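Local structure of RNA 2'-o-ribose methyltransferase (Thermus thermophilus, 1IPA) at residues L153-P156 / Q157-R160. The protein probably methylates the ribose 2'-O of RNA, as a knotted methyltransferase of the TrmH (SpoU) family. Sequence-based numbering, arbitrary orientation.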
loop_
_atom_site.group_PDB
_atom_site.type_symbol
_atom_site.label_atom_id
_atom_site.label_comp_id
_atom_site.label_asym_id
_atom_site.label_seq_id
_atom_site.Cartn_x
_atom_site.Cartn_y
_atom_site.Cartn_z
ATOM N N LEU A 153 -7.024 0.292 3.818
ATOM C CA LEU A 153 -5.745 -0.126 4.375
ATOM C C LEU A 153 -5.669 -1.542 4.948
ATOM O O LEU A 153 -4.585 -2.017 5.264
ATOM C CB LEU A 153 -5.317 0.878 5.447
ATOM C CG LEU A 153 -5.355 2.350 5.015
ATOM C CD1 LEU A 153 -5.035 3.246 6.203
ATOM C CD2 LEU A 153 -4.373 2.584 3.879
ATOM N N TYR A 154 -6.792 -2.233 5.068
ATOM C CA TYR A 154 -6.737 -3.568 5.651
ATOM C C TYR A 154 -7.098 -4.724 4.727
ATOM O O TYR A 154 -7.168 -5.870 5.167
ATOM C CB TYR A 154 -7.593 -3.603 6.924
ATOM C CG TYR A 154 -7.149 -2.564 7.940
ATOM C CD1 TYR A 154 -7.770 -1.309 8.018
ATOM C CD2 TYR A 154 -6.030 -2.791 8.746
ATOM C CE1 TYR A 154 -7.274 -0.300 8.875
ATOM C CE2 TYR A 154 -5.527 -1.802 9.591
ATOM C CZ TYR A 154 -6.147 -0.562 9.651
ATOM O OH TYR A 154 -5.612 0.409 10.468
ATOM N N SER A 155 -7.299 -4.434 3.446
ATOM C CA SER A 155 -7.654 -5.482 2.502
ATOM C C SER A 155 -6.483 -6.430 2.301
ATOM O O SER A 155 -5.320 -6.049 2.430
ATOM C CB SER A 155 -8.060 -4.892 1.144
ATOM O OG SER A 155 -6.929 -4.609 0.347
ATOM N N PRO A 156 -6.781 -7.697 2.006
ATOM C CA PRO A 156 -5.725 -8.686 1.788
ATOM C C PRO A 156 -4.798 -8.345 0.613
ATOM O O PRO A 156 -3.595 -8.589 0.693
ATOM C CB PRO A 156 -6.508 -9.976 1.555
ATOM C CG PRO A 156 -7.679 -9.800 2.445
ATOM C CD PRO A 156 -8.087 -8.357 2.172
ATOM N N GLN A 157 -5.341 -7.790 -0.470
ATOM C CA GLN A 157 -4.496 -7.461 -1.622
ATOM C C GLN A 157 -3.596 -6.254 -1.396
ATOM O O GLN A 157 -2.482 -6.220 -1.899
ATOM C CB GLN A 157 -5.317 -7.274 -2.910
ATOM C CG GLN A 157 -6.738 -6.786 -2.732
ATOM C CD GLN A 157 -7.674 -7.860 -2.186
ATOM O OE1 GLN A 157 -7.788 -8.949 -2.755
ATOM N NE2 GLN A 157 -8.348 -7.554 -1.082
ATOM N N VAL A 158 -4.067 -5.267 -0.642
ATOM C CA VAL A 158 -3.244 -4.096 -0.364
ATOM C C VAL A 158 -2.091 -4.544 0.526
ATOM O O VAL A 158 -0.963 -4.098 0.372
ATOM C CB VAL A 158 -4.039 -2.995 0.371
ATOM C CG1 VAL A 158 -3.135 -1.821 0.672
ATOM C CG2 VAL A 158 -5.220 -2.539 -0.486
ATOM N N ILE A 159 -2.387 -5.442 1.457
ATOM C CA ILE A 159 -1.372 -5.958 2.362
ATOM C C ILE A 159 -0.321 -6.808 1.634
ATOM O O ILE A 159 0.871 -6.642 1.871
ATOM C CB ILE A 159 -2.020 -6.784 3.514
ATOM C CG1 ILE A 159 -2.701 -5.830 4.510
ATOM C CG2 ILE A 159 -0.971 -7.650 4.200
ATOM C CD1 ILE A 159 -3.690 -6.517 5.475
ATOM N N ARG A 160 -0.742 -7.712 0.753
ATOM C CA ARG A 160 0.235 -8.531 0.044
ATOM C C ARG A 160 1.063 -7.721 -0.960
ATOM O O ARG A 160 2.278 -7.802 -0.956
ATOM C CB ARG A 160 -0.419 -9.696 -0.712
ATOM C CG ARG A 160 0.641 -10.689 -1.203
ATOM C CD ARG A 160 0.296 -11.454 -2.474
ATOM N NE ARG A 160 1.319 -12.478 -2.740
ATOM C CZ ARG A 160 1.337 -13.285 -3.803
ATOM N NH1 ARG A 160 0.387 -13.206 -4.731
ATOM N NH2 ARG A 160 2.311 -14.183 -3.934
#
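Ser155 is the N-cap of helix 156-161, and its side chain reaches forward to the backbone N-H of Val158. The cap begins the short helix that follows strand 144-148 of the knotted SpoU domain. Ser155 OG accepts from Val158 N at 3.1 Å, though the place of this hydroxyl in the model is less sure. With chi1 at 83°, OG lies between the serine's own N and carbonyl carbon and faces the first turn. Pro156 follows as the first helical residue, where its missing N-H costs no helix bond. Gln157 lies alongside it, both side chains pointing the same way. The glutamine chain bends about its CB-CG bond (chi2 -74°) and folds back over the helix start. Its NE2 comes to 3.4 Å from Pro156 CD and 3.5 Å from Ser155 CB, as packing contacts. Cutting Gln157 back to an alanine is likely to leave Pro156 CD and Ser155 CB without the amide that packs on them. Ile159 runs along the serine carbonyl, with CD1 3.6 Å from Tyr154 O. Tyr154 itself turns to Phe29, in the N-terminal part of the chain. Ile159 N donates to Ser155 O at 3.1 Å, and Arg160 N reaches Pro156 O at 3.0 Å.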